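Local coordinates for ABC transporter binding protein AcbH (Actinoplanes, PDB 3OO8), which binds beta-D-galactopyranose with exclusive preference, acting as the extracellular solute receptor of an ABC transporter, at residues Glu163-Leu168 against Arg230-Tyr235; Phe303-Lys308 against Ala314-Leu319; Asp205-Leu210 against Glu372-Pro377; Gln51-Thr54 against Pro59-Val62; Ser34-Glu39 against Leu85-Ala90. The protein carries 2 engineered substitutions. All blocks are in the same frame, centred on the assembly; numbering follows the deposited sequence.

Contact 1 of 5, residues Glu163-Leu168 against Arg230-Tyr235; sequences EAFIAL and RELAAY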
# COMPACT_ATOMS: atom_id res chain seq x y z
N GLU A 163 -0.69 -1.19 -24.74
CA GLU A 163 -0.44 -0.64 -26.09
C GLU A 163 -0.92 0.80 -26.16
O GLU A 163 -0.23 1.64 -26.74
CB GLU A 163 -1.06 -1.50 -27.21
CG GLU A 163 -2.60 -1.51 -27.28
CD GLU A 163 -3.20 -0.31 -28.04
OE1 GLU A 163 -4.45 -0.15 -28.04
OE2 GLU A 163 -2.43 0.48 -28.65
N ALA A 164 -2.06 1.11 -25.54
CA ALA A 164 -2.59 2.48 -25.60
C ALA A 164 -1.71 3.39 -24.75
O ALA A 164 -1.45 4.55 -25.10
CB ALA A 164 -4.03 2.52 -25.14
N PHE A 165 -1.19 2.83 -23.66
CA PHE A 165 -0.31 3.54 -22.73
C PHE A 165 0.99 3.99 -23.40
O PHE A 165 1.42 5.14 -23.27
CB PHE A 165 -0.05 2.60 -21.55
CG PHE A 165 0.71 3.23 -20.40
CD1 PHE A 165 0.23 4.37 -19.76
CD2 PHE A 165 1.87 2.63 -19.92
CE1 PHE A 165 0.90 4.90 -18.69
CE2 PHE A 165 2.57 3.18 -18.85
CZ PHE A 165 2.07 4.32 -18.22
N ILE A 166 1.59 3.09 -24.17
CA ILE A 166 2.84 3.36 -24.84
C ILE A 166 2.54 4.35 -25.95
O ILE A 166 3.31 5.29 -26.17
CB ILE A 166 3.52 2.09 -25.33
CG1 ILE A 166 3.96 1.26 -24.12
CG2 ILE A 166 4.71 2.40 -26.26
CD1 ILE A 166 4.92 1.95 -23.16
N ALA A 167 1.41 4.16 -26.62
CA ALA A 167 1.05 5.08 -27.72
C ALA A 167 0.86 6.51 -27.17
O ALA A 167 1.26 7.51 -27.82
CB ALA A 167 -0.22 4.58 -28.45
N LEU A 168 0.24 6.60 -26.00
CA LEU A 168 0.04 7.89 -25.33
C LEU A 168 1.36 8.53 -24.91
O LEU A 168 1.60 9.73 -25.12
CB LEU A 168 -0.87 7.71 -24.12
CG LEU A 168 -1.12 8.92 -23.22
CD1 LEU A 168 -1.80 10.07 -24.00
CD2 LEU A 168 -1.94 8.50 -22.03
N ARG A 230 12.42 -2.14 -19.37
CA ARG A 230 13.34 -1.56 -20.37
C ARG A 230 12.56 -0.72 -21.35
O ARG A 230 13.02 0.35 -21.76
CB ARG A 230 14.18 -2.65 -21.09
CG ARG A 230 15.29 -3.17 -20.19
CD ARG A 230 16.05 -4.36 -20.76
NE ARG A 230 16.51 -4.17 -22.13
CZ ARG A 230 16.23 -5.01 -23.13
NH1 ARG A 230 15.51 -6.11 -22.91
NH2 ARG A 230 16.70 -4.77 -24.34
N GLU A 231 11.38 -1.20 -21.73
CA GLU A 231 10.53 -0.43 -22.64
C GLU A 231 9.99 0.82 -21.95
O GLU A 231 10.11 1.95 -22.46
CB GLU A 231 9.37 -1.24 -23.19
CG GLU A 231 8.46 -0.34 -24.01
CD GLU A 231 7.38 -1.04 -24.78
OE1 GLU A 231 6.95 -2.15 -24.36
OE2 GLU A 231 6.93 -0.46 -25.79
N LEU A 232 9.42 0.62 -20.76
CA LEU A 232 8.84 1.71 -19.98
C LEU A 232 9.82 2.86 -19.74
O LEU A 232 9.43 4.03 -19.79
CB LEU A 232 8.32 1.18 -18.62
CG LEU A 232 7.61 2.19 -17.70
CD1 LEU A 232 6.32 2.75 -18.28
CD2 LEU A 232 7.36 1.57 -16.33
N ALA A 233 11.07 2.51 -19.45
CA ALA A 233 12.10 3.48 -19.08
C ALA A 233 12.38 4.48 -20.19
O ALA A 233 12.86 5.58 -19.90
CB ALA A 233 13.38 2.75 -18.67
N ALA A 234 12.06 4.11 -21.43
CA ALA A 234 12.20 5.06 -22.55
C ALA A 234 11.33 6.30 -22.33
O ALA A 234 11.59 7.37 -22.92
CB ALA A 234 11.80 4.40 -23.86
N TYR A 235 10.26 6.15 -21.54
CA TYR A 235 9.29 7.22 -21.33
C TYR A 235 9.31 7.80 -19.93
O TYR A 235 8.48 8.64 -19.61
CB TYR A 235 7.88 6.76 -21.72
CG TYR A 235 7.94 6.11 -23.07
CD1 TYR A 235 8.17 6.88 -24.20
CD2 TYR A 235 7.86 4.74 -23.21
CE1 TYR A 235 8.30 6.29 -25.45
CE2 TYR A 235 7.97 4.14 -24.45
CZ TYR A 235 8.18 4.93 -25.58
OH TYR A 235 8.30 4.36 -26.83
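Ile166 makes most of the contact from helix 162-174, which it presents to Glu231 of helix 220-232 and to Tyr235, a little farther along the chain. Its CD1 lies 4.0 Å from Tyr235 CE2, at a slant to the ring, while CG2 comes within 4.1 Å of the same Tyr235 CE2. The two side chains cross at about a right angle, and CD1 and CG2 approach the ring from the same side. With CG1 beside the backbone N and anti to the carbonyl carbon (chi1 -67°), the longer branch is carried over to the other helix. Tyr235 is buried, and its OH is hydrogen-bonded to Arg170 NH1. The rest of the tight, buried part lies next to this pair: Phe165 CE2 meets Leu232 CD1 at 3.8 Å, a purely apolar contact between two side chains that Leu180 also touches.

Toward solvent the packing changes character. Glu231, partly exposed like Ile166 itself, stretches out so that its OE2 lies 3.7 Å from Ile166 CG2, a touch without a bond; its other oxygen, OE1, is hydrogen-bonded to Trp162 NE1. Cutting Ile166 back to an alanine is likely to open a gap between the helices, leaving the Tyr235 ring and the Glu231 carboxylate without the branches that lie against them. A residue with two branches suits a place that must fill space in two directions. The result is helix-to-helix packing beside strand 178-181, to whose Leu180 the Tyr235 backbone is hydrogen-bonded, in the alpha/beta fold of a solute-binding protein.

Contact 2 of 5, residues Phe303-Lys308 against Ala314-Leu319; sequences FILPKK and AAKKVL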
# COMPACT_ATOMS: atom_id res chain seq x y z
N PHE A 303 -5.53 -3.42 12.91
CA PHE A 303 -5.30 -3.73 14.32
C PHE A 303 -5.22 -5.22 14.53
O PHE A 303 -5.85 -5.99 13.78
CB PHE A 303 -6.44 -3.15 15.17
CG PHE A 303 -6.64 -1.70 14.91
CD1 PHE A 303 -5.87 -0.78 15.57
CD2 PHE A 303 -7.55 -1.27 13.93
CE1 PHE A 303 -5.98 0.59 15.27
CE2 PHE A 303 -7.69 0.10 13.63
CZ PHE A 303 -6.91 1.04 14.32
N ILE A 304 -4.41 -5.58 15.51
CA ILE A 304 -4.20 -6.98 15.89
C ILE A 304 -4.45 -7.17 17.38
O ILE A 304 -4.48 -6.21 18.17
CB ILE A 304 -2.76 -7.43 15.61
CG1 ILE A 304 -1.77 -6.54 16.38
CG2 ILE A 304 -2.52 -7.47 14.10
CD1 ILE A 304 -0.28 -6.91 16.21
N LEU A 305 -4.62 -8.44 17.76
CA LEU A 305 -4.84 -8.83 19.15
C LEU A 305 -3.66 -9.69 19.65
O LEU A 305 -3.62 -10.91 19.36
CB LEU A 305 -6.14 -9.62 19.22
CG LEU A 305 -6.92 -9.66 20.57
CD1 LEU A 305 -8.34 -10.25 20.36
CD2 LEU A 305 -6.14 -10.42 21.67
N PRO A 306 -2.72 -9.09 20.39
CA PRO A 306 -1.53 -9.84 20.85
C PRO A 306 -1.94 -11.01 21.72
O PRO A 306 -2.75 -10.84 22.63
CB PRO A 306 -0.79 -8.80 21.69
CG PRO A 306 -1.11 -7.47 20.97
CD PRO A 306 -2.59 -7.66 20.69
N LYS A 307 -1.45 -12.20 21.38
CA LYS A 307 -1.79 -13.38 22.21
C LYS A 307 -1.50 -13.16 23.69
O LYS A 307 -2.28 -13.60 24.55
CB LYS A 307 -1.07 -14.65 21.73
CG LYS A 307 -1.49 -15.90 22.52
CD LYS A 307 -0.81 -17.18 22.07
CE LYS A 307 -1.39 -17.74 20.78
NZ LYS A 307 -0.63 -18.94 20.28
N LYS A 308 -0.39 -12.49 24.00
CA LYS A 308 0.04 -12.23 25.38
C LYS A 308 -0.66 -11.03 26.01
O LYS A 308 -0.44 -10.70 27.18
CB LYS A 308 1.57 -12.13 25.50
CG LYS A 308 2.32 -13.41 25.16
CD LYS A 308 3.79 -13.30 25.60
CE LYS A 308 3.92 -13.55 27.10
NZ LYS A 308 5.24 -13.15 27.68
N ALA A 314 -12.92 -8.41 25.95
CA ALA A 314 -13.27 -7.00 25.82
C ALA A 314 -12.59 -6.44 24.58
O ALA A 314 -13.16 -5.60 23.85
CB ALA A 314 -12.86 -6.20 27.07
N ALA A 315 -11.37 -6.92 24.32
CA ALA A 315 -10.60 -6.43 23.14
C ALA A 315 -11.36 -6.79 21.86
O ALA A 315 -11.42 -6.02 20.90
CB ALA A 315 -9.19 -7.03 23.12
N LYS A 316 -11.94 -7.98 21.84
CA LYS A 316 -12.70 -8.40 20.68
C LYS A 316 -13.93 -7.53 20.44
O LYS A 316 -14.30 -7.30 19.30
CB LYS A 316 -13.09 -9.89 20.79
CG LYS A 316 -11.93 -10.82 20.54
CD LYS A 316 -12.32 -12.29 20.84
CE LYS A 316 -11.18 -13.23 20.55
NZ LYS A 316 -11.59 -14.65 20.93
N LYS A 317 -14.56 -7.02 21.50
CA LYS A 317 -15.72 -6.16 21.30
C LYS A 317 -15.29 -4.87 20.64
O LYS A 317 -15.98 -4.35 19.78
CB LYS A 317 -16.42 -5.81 22.62
CG LYS A 317 -17.11 -6.99 23.30
CD LYS A 317 -18.04 -6.49 24.42
CE LYS A 317 -19.17 -5.60 23.88
NZ LYS A 317 -20.22 -5.19 24.88
N VAL A 318 -14.12 -4.38 21.05
CA VAL A 318 -13.58 -3.14 20.49
C VAL A 318 -13.23 -3.39 19.02
O VAL A 318 -13.49 -2.54 18.16
CB VAL A 318 -12.41 -2.56 21.33
CG1 VAL A 318 -11.80 -1.33 20.62
CG2 VAL A 318 -12.92 -2.10 22.70
N LEU A 319 -12.62 -4.53 18.71
CA LEU A 319 -12.35 -4.84 17.31
C LEU A 319 -13.62 -4.90 16.46
O LEU A 319 -13.62 -4.48 15.31
CB LEU A 319 -11.58 -6.16 17.18
CG LEU A 319 -10.10 -6.17 17.58
CD1 LEU A 319 -9.52 -7.61 17.52
CD2 LEU A 319 -9.22 -5.21 16.74
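Leu305 and Leu319 carry the apolar part of this contact, in which the chain leaving strand 301-304 is covered by helix 312-322. Leu305 CD1 lies 4.1 Å from Leu319 CD1, and Leu305 CG lies 4.3 Å from Ala315 CB. An alanine suits that helix position because its single methyl lets the leucine come close to the helix. Farther up the strand, Phe303 meets Leu319 CD2 with its CB at 3.8 Å, whereas its ring turns off from the helix and packs nearly perpendicular to that of Phe32. The two methyls of Leu319 are thus divided between two strand-side residues on one face of the sheet, one turned to Leu305 and the other to Phe303.

Strand 301-304 runs antiparallel to both its neighbours, 85-89 and 134-147, in a sheet in which strands 30-34 and 60-64 lie parallel to 85-89. It is the strand that returns from the second lobe in class 2 solute-binding proteins, and the helix that follows covers the sheet beside Leu85, which touches Leu305, Ala315 and Leu319.

The lysine combines a hydrocarbon contact with a polar one, to which its long aliphatic chain and charged end are suited. Lys316 CG comes to 3.6 Å from Leu305 CD1, the two side chains crossing at about a right angle. Because CG stands beside the backbone N and the chain is extended beyond it, CE also passes that methyl, at 4.1 Å from Leu305 CD1. The ammonium NZ then continues past the leucine to a salt bridge with Asp108.

Contact 3 of 5, residues Asp205-Leu210 against Glu372-Pro377; sequences DYHIKL and ERDTVP. Engineered in segment 372-377: Glu372 (natural residue Asp).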
# COMPACT_ATOMS: atom_id res chain seq x y z
N ASP A 205 -0.56 -13.97 -7.03
CA ASP A 205 -0.02 -15.15 -6.36
C ASP A 205 1.48 -15.29 -6.55
O ASP A 205 2.24 -15.54 -5.60
CB ASP A 205 -0.74 -16.40 -6.83
CG ASP A 205 -2.17 -16.50 -6.31
OD1 ASP A 205 -2.50 -15.82 -5.31
OD2 ASP A 205 -2.95 -17.25 -6.92
N TYR A 206 1.93 -15.09 -7.79
CA TYR A 206 3.37 -15.07 -8.08
C TYR A 206 4.12 -13.95 -7.37
O TYR A 206 5.21 -14.16 -6.84
CB TYR A 206 3.59 -14.90 -9.60
CG TYR A 206 5.04 -14.89 -10.03
CD1 TYR A 206 5.67 -16.06 -10.44
CD2 TYR A 206 5.77 -13.71 -10.11
CE1 TYR A 206 7.01 -16.05 -10.85
CE2 TYR A 206 7.11 -13.69 -10.48
CZ TYR A 206 7.71 -14.86 -10.90
OH TYR A 206 9.01 -14.86 -11.31
N HIS A 207 3.58 -12.72 -7.39
CA HIS A 207 4.23 -11.64 -6.68
C HIS A 207 4.43 -11.97 -5.20
O HIS A 207 5.55 -11.80 -4.70
CB HIS A 207 3.45 -10.33 -6.87
CG HIS A 207 4.07 -9.14 -6.18
ND1 HIS A 207 5.27 -8.58 -6.55
CD2 HIS A 207 3.60 -8.38 -5.16
CE1 HIS A 207 5.53 -7.54 -5.77
NE2 HIS A 207 4.53 -7.40 -4.92
N ILE A 208 3.40 -12.50 -4.53
CA ILE A 208 3.54 -12.84 -3.12
C ILE A 208 4.55 -13.99 -2.91
O ILE A 208 5.35 -13.94 -1.97
CB ILE A 208 2.16 -13.14 -2.42
CG1 ILE A 208 1.21 -11.94 -2.58
CG2 ILE A 208 2.36 -13.39 -0.94
CD1 ILE A 208 1.82 -10.60 -2.07
N LYS A 209 4.56 -14.98 -3.80
CA LYS A 209 5.54 -16.07 -3.72
C LYS A 209 6.94 -15.51 -3.82
O LYS A 209 7.84 -15.90 -3.05
CB LYS A 209 5.31 -17.10 -4.82
CG LYS A 209 4.17 -18.09 -4.56
CD LYS A 209 4.04 -19.00 -5.77
CE LYS A 209 3.04 -20.10 -5.52
NZ LYS A 209 2.91 -20.91 -6.77
N LEU A 210 7.13 -14.56 -4.74
CA LEU A 210 8.44 -13.94 -4.90
C LEU A 210 8.82 -13.18 -3.62
O LEU A 210 9.95 -13.27 -3.14
CB LEU A 210 8.46 -12.99 -6.11
CG LEU A 210 9.81 -12.32 -6.42
CD1 LEU A 210 10.89 -13.33 -6.80
CD2 LEU A 210 9.69 -11.24 -7.50
N GLU A 372 7.80 -2.93 0.57
CA GLU A 372 8.32 -2.79 1.93
C GLU A 372 7.53 -3.51 3.02
O GLU A 372 8.07 -3.77 4.12
CB GLU A 372 8.43 -1.31 2.28
CG GLU A 372 9.50 -0.63 1.50
CD GLU A 372 10.76 -0.42 2.28
OE1 GLU A 372 11.14 -1.31 3.10
OE2 GLU A 372 11.34 0.67 2.07
N ARG A 373 6.27 -3.82 2.75
CA ARG A 373 5.42 -4.54 3.70
C ARG A 373 5.16 -5.96 3.26
O ARG A 373 4.84 -6.81 4.10
CB ARG A 373 4.09 -3.79 3.88
CG ARG A 373 4.25 -2.45 4.55
CD ARG A 373 2.88 -1.79 4.72
NE ARG A 373 2.96 -0.59 5.55
CZ ARG A 373 1.88 0.04 6.04
NH1 ARG A 373 0.69 -0.45 5.78
NH2 ARG A 373 2.01 1.11 6.81
N ASP A 374 5.31 -6.26 1.97
CA ASP A 374 5.03 -7.63 1.53
C ASP A 374 6.21 -8.60 1.67
O ASP A 374 6.02 -9.82 1.63
CB ASP A 374 4.50 -7.67 0.08
CG ASP A 374 3.02 -7.32 -0.01
OD1 ASP A 374 2.26 -7.83 0.85
OD2 ASP A 374 2.66 -6.63 -0.98
N THR A 375 7.41 -8.06 1.77
CA THR A 375 8.60 -8.88 2.00
C THR A 375 9.24 -8.42 3.30
O THR A 375 8.73 -7.51 3.98
CB THR A 375 9.61 -8.83 0.81
OG1 THR A 375 10.59 -9.87 0.98
CG2 THR A 375 10.31 -7.48 0.70
N VAL A 376 10.33 -9.06 3.71
CA VAL A 376 11.00 -8.54 4.90
C VAL A 376 11.81 -7.29 4.61
O VAL A 376 12.29 -7.07 3.50
CB VAL A 376 11.86 -9.59 5.61
CG1 VAL A 376 11.10 -10.91 5.76
CG2 VAL A 376 13.14 -9.81 4.87
N PRO A 377 11.97 -6.43 5.63
CA PRO A 377 12.67 -5.18 5.38
C PRO A 377 14.04 -5.30 4.72
O PRO A 377 14.36 -4.50 3.83
CB PRO A 377 12.77 -4.58 6.78
CG PRO A 377 11.48 -5.05 7.43
CD PRO A 377 11.30 -6.45 6.95
O HOH W 1 4.04 -5.39 -3.02
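His207 and Asp374 are joined through one water, which lies in the plane of the imidazole at its edge. It is 2.8 Å from His207 NE2 and donates a hydrogen bond, also 2.8 Å long, to Asp374 OD2. The direct gap between His207 NE2 and Asp374 OD2 is 4.4 Å, too wide for a salt bridge, so the solvent molecule carries the polar link. The histidine reaches it with CG anti to the backbone N (chi1 -179°), and its other nitrogen, ND1, is held by Asn198. Asp374 OD2 has a second partner in the backbone N of Gln369; two donors on one oxygen satisfy part of a buried carboxylate and probably limit its rotation.

Van der Waals contact supplies the remainder. Ile208 CD1 lies 4.0 Å from Asp374 OD1, so the carboxylate has a methyl beside one oxygen and water at the other. An aspartate suits the place because its carboxylate can accept from both the water and the Gln369 N-H.

Next to Asp374, Arg373 takes part in binding beta-D-galactose, as does position 372, where glutamate is an engineered replacement of the natural aspartate. Arg373 forms a salt bridge with Asp301 and a cation-pi contact with Phe89. The contact thus sets helix 204-212, itself packed on helix 191-201, against the short helix 371-374, just before the chain turns into helix 377-392.

Contact 4 of 5, residues Gln51-Thr54 against Pro59-Val62; sequences QATT and PVTV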
# COMPACT_ATOMS: atom_id res chain seq x y z
N GLN A 51 -15.41 7.04 20.96
CA GLN A 51 -16.62 6.55 20.29
C GLN A 51 -16.79 5.03 20.50
O GLN A 51 -17.90 4.54 20.71
CB GLN A 51 -16.64 6.97 18.81
CG GLN A 51 -16.65 8.49 18.58
CD GLN A 51 -17.14 8.84 17.16
OE1 GLN A 51 -18.06 8.21 16.66
NE2 GLN A 51 -16.56 9.85 16.57
N ALA A 52 -15.67 4.30 20.51
CA ALA A 52 -15.68 2.85 20.76
C ALA A 52 -16.21 2.53 22.15
O ALA A 52 -17.05 1.63 22.33
CB ALA A 52 -14.27 2.25 20.56
N THR A 53 -15.74 3.27 23.15
CA THR A 53 -16.28 3.07 24.49
C THR A 53 -17.77 3.41 24.57
O THR A 53 -18.57 2.66 25.12
CB THR A 53 -15.47 3.88 25.52
OG1 THR A 53 -14.11 3.44 25.47
CG2 THR A 53 -16.03 3.71 26.93
N THR A 54 -18.16 4.53 23.99
CA THR A 54 -19.59 4.90 24.02
C THR A 54 -20.47 3.78 23.44
O THR A 54 -21.54 3.47 23.99
CB THR A 54 -19.78 6.22 23.24
OG1 THR A 54 -18.93 7.22 23.80
CG2 THR A 54 -21.23 6.68 23.30
N PRO A 59 -14.02 0.50 28.35
CA PRO A 59 -13.15 1.68 28.41
C PRO A 59 -11.77 1.35 27.85
O PRO A 59 -11.37 0.19 27.87
CB PRO A 59 -13.08 2.01 29.92
CG PRO A 59 -14.19 1.17 30.55
CD PRO A 59 -14.33 -0.05 29.67
N VAL A 60 -11.08 2.35 27.30
CA VAL A 60 -9.79 2.14 26.64
C VAL A 60 -8.74 3.12 27.12
O VAL A 60 -8.97 4.33 27.18
CB VAL A 60 -9.92 2.33 25.10
CG1 VAL A 60 -8.61 2.03 24.36
CG2 VAL A 60 -11.05 1.47 24.53
N THR A 61 -7.56 2.58 27.43
CA THR A 61 -6.38 3.41 27.66
C THR A 61 -5.43 3.27 26.49
O THR A 61 -4.96 2.16 26.23
CB THR A 61 -5.64 2.99 28.96
OG1 THR A 61 -6.47 3.35 30.07
CG2 THR A 61 -4.34 3.79 29.08
N VAL A 62 -5.13 4.39 25.83
CA VAL A 62 -4.26 4.35 24.67
C VAL A 62 -2.84 4.61 25.13
O VAL A 62 -2.54 5.66 25.72
CB VAL A 62 -4.65 5.38 23.59
CG1 VAL A 62 -3.74 5.24 22.38
CG2 VAL A 62 -6.09 5.16 23.14
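Thr53 OG1 is gripped from two sides along the chain, by hydrogen bonds with the carbonyl oxygens of Met49, one helical turn back, and of Val58, in the connection to the strand. A hydroxyl has one proton to give, so the two carbonyls must share it. The same oxygen sits 3.6 Å from Pro59 CA and 3.8 Å from Val60 CG2, while the methyl branch, CG2, lies 3.8 Å from Pro59 CA. Threonine suits the place because one small side chain offers a donor and a methyl at once. With OG1 beside the backbone N and anti to the carbonyl carbon (chi1 -60°), the hydroxyl can reach back to its own helix as well as across to the strand side.

Strand 30-34, helix 39-56 and strand 60-64 form a beta-alpha-beta crossover, and this contact spans the short connection from the helix to the second strand. A valine in place of Thr53 would probably leave the Val58 carbonyl without its hydroxyl donor, so that the connection could shift more freely. Val60 points its side chain toward the helix, where it also touches Met49, while the backbone of Pro59 is hydrogen-bonded to Ile30 of the neighbouring parallel strand.

Contact 5 of 5, residues Ser34-Glu39 against Leu85-Ala90; sequences SNYSDE and LATWFA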
# COMPACT_ATOMS: atom_id res chain seq x y z
N SER A 34 -0.49 1.88 20.49
CA SER A 34 -0.68 2.69 19.31
C SER A 34 0.57 3.35 18.76
O SER A 34 1.29 4.03 19.49
CB SER A 34 -1.75 3.77 19.59
OG SER A 34 -1.84 4.68 18.51
N ASN A 35 0.81 3.16 17.47
CA ASN A 35 1.89 3.82 16.75
C ASN A 35 1.43 5.13 16.11
O ASN A 35 2.15 5.73 15.30
CB ASN A 35 2.49 2.83 15.73
CG ASN A 35 1.50 2.47 14.61
OD1 ASN A 35 0.45 3.09 14.51
ND2 ASN A 35 1.85 1.50 13.75
N TYR A 36 0.24 5.61 16.45
CA TYR A 36 -0.21 6.90 15.90
C TYR A 36 0.38 8.02 16.76
O TYR A 36 -0.27 8.54 17.67
CB TYR A 36 -1.73 7.02 15.85
CG TYR A 36 -2.41 6.09 14.86
CD1 TYR A 36 -2.11 6.14 13.51
CD2 TYR A 36 -3.39 5.17 15.29
CE1 TYR A 36 -2.73 5.31 12.61
CE2 TYR A 36 -4.04 4.33 14.38
CZ TYR A 36 -3.69 4.40 13.05
OH TYR A 36 -4.29 3.60 12.11
N SER A 37 1.62 8.40 16.46
CA SER A 37 2.29 9.40 17.29
C SER A 37 2.22 10.80 16.66
O SER A 37 2.34 11.79 17.37
CB SER A 37 3.75 8.96 17.57
OG SER A 37 4.50 8.84 16.38
N ASP A 38 2.02 10.89 15.35
CA ASP A 38 1.85 12.21 14.70
C ASP A 38 0.57 12.88 15.24
O ASP A 38 -0.41 12.22 15.59
CB ASP A 38 1.79 12.12 13.17
CG ASP A 38 3.11 11.76 12.53
OD1 ASP A 38 4.16 11.81 13.20
OD2 ASP A 38 3.08 11.41 11.34
N GLU A 39 0.59 14.22 15.31
CA GLU A 39 -0.47 14.96 15.95
C GLU A 39 -1.88 14.64 15.41
O GLU A 39 -2.77 14.33 16.18
CB GLU A 39 -0.15 16.47 15.86
CG GLU A 39 -1.20 17.39 16.44
CD GLU A 39 -2.35 17.60 15.49
OE1 GLU A 39 -2.10 17.74 14.27
OE2 GLU A 39 -3.51 17.61 15.97
N LEU A 85 -4.82 -4.81 22.60
CA LEU A 85 -4.92 -4.62 21.16
C LEU A 85 -3.73 -3.77 20.74
O LEU A 85 -3.16 -3.07 21.55
CB LEU A 85 -6.19 -3.82 20.82
CG LEU A 85 -7.47 -4.62 21.03
CD1 LEU A 85 -8.73 -3.84 20.71
CD2 LEU A 85 -7.41 -5.90 20.15
N ALA A 86 -3.37 -3.85 19.47
CA ALA A 86 -2.33 -2.98 18.93
C ALA A 86 -2.52 -2.58 17.47
O ALA A 86 -3.14 -3.26 16.69
CB ALA A 86 -0.93 -3.63 19.14
N THR A 87 -1.98 -1.44 17.11
CA THR A 87 -1.94 -1.04 15.73
C THR A 87 -0.93 -1.85 14.93
O THR A 87 0.20 -2.03 15.37
CB THR A 87 -1.43 0.40 15.65
OG1 THR A 87 -0.23 0.54 16.42
CG2 THR A 87 -2.51 1.36 16.20
N TRP A 88 -1.32 -2.31 13.75
CA TRP A 88 -0.33 -2.94 12.87
C TRP A 88 -0.81 -2.76 11.42
O TRP A 88 -1.56 -1.84 11.12
CB TRP A 88 -0.06 -4.42 13.26
CG TRP A 88 1.22 -4.91 12.64
CD1 TRP A 88 1.37 -5.94 11.74
CD2 TRP A 88 2.53 -4.36 12.84
NE1 TRP A 88 2.69 -6.05 11.37
CE2 TRP A 88 3.42 -5.09 12.01
CE3 TRP A 88 3.03 -3.30 13.60
CZ2 TRP A 88 4.79 -4.79 11.94
CZ3 TRP A 88 4.42 -3.03 13.55
CH2 TRP A 88 5.26 -3.77 12.72
N PHE A 89 -0.41 -3.66 10.52
CA PHE A 89 -0.84 -3.51 9.12
C PHE A 89 -0.64 -4.84 8.40
O PHE A 89 0.11 -5.72 8.87
CB PHE A 89 -0.01 -2.40 8.45
CG PHE A 89 1.47 -2.49 8.76
CD1 PHE A 89 2.33 -3.32 8.02
CD2 PHE A 89 2.01 -1.72 9.77
CE1 PHE A 89 3.69 -3.37 8.30
CE2 PHE A 89 3.36 -1.78 10.06
CZ PHE A 89 4.20 -2.61 9.34
N ALA A 90 -1.32 -4.99 7.27
CA ALA A 90 -1.23 -6.21 6.48
C ALA A 90 0.19 -6.44 5.95
O ALA A 90 0.99 -5.50 5.79
CB ALA A 90 -2.28 -6.19 5.33
O HOH W 2 -0.21 0.77 11.67
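Ser34, at the end of strand 30-34, lies with its CA 5.3 Å from Thr87 CA of the parallel neighbouring strand 85-89, and the chain then leaves the sheet through an ST turn and an inverse gamma turn centred on Tyr36. Where the strand pairing gives out, the Thr87 side chain takes over: Asn35 N donates to Thr87 OG1 at 3.0 Å, with an N-H...O angle of 147°. OG1 sits between the backbone N and the carbonyl carbon (chi1 50°), which aims it at this N-H; it also makes a weak bond with Gly33 O. The methyl of the threonine, CG2, packs obliquely on Tyr36 CE2 at 3.8 Å. In the ST turn, Ser34 OG accepts from Tyr36 N at 3.1 Å.

The Asn35 amide lies beside the threonine hydroxyl without bonding to it. Its ND2 gives one hydrogen to a water at 3.0 Å, which in turn donates to Trp88 O, and is also hydrogen-bonded to Gln71 OE1. Tyr36 OH is tied to Tyr138 OH. Since Gln71 binds beta-D-galactose, the chemistry is consistent with a second-shell role, in which Asn35, its main chain held by Thr87 OG1 and its amide by the water on Trp88 O, would help orient the Gln71 carboxamide.

Contacts 2, 4 and 5 gather on one lobe, their centres 13 to 15 Å apart, and all reach the same sheet; contact 1 lies on the opposite side of the chain's centre, 39 to 51 Å from them, in the other lobe. Contact 3 falls between, 26 Å from both contacts 1 and 2. Strands 85-89 and 301-304 join contacts 5 and 2, with Ile304 N probably hydrogen-bonded to Ala86 O, and Arg373 of contact 3 packs on Phe89 of contact 5. Along the chain contact 4 nests within contact 5. Contacts 1 and 3 cross, and contact 3 encloses contact 2, which is consistent with a chain that passes more than once between the lobes, its galactose residues distributed along the sequence.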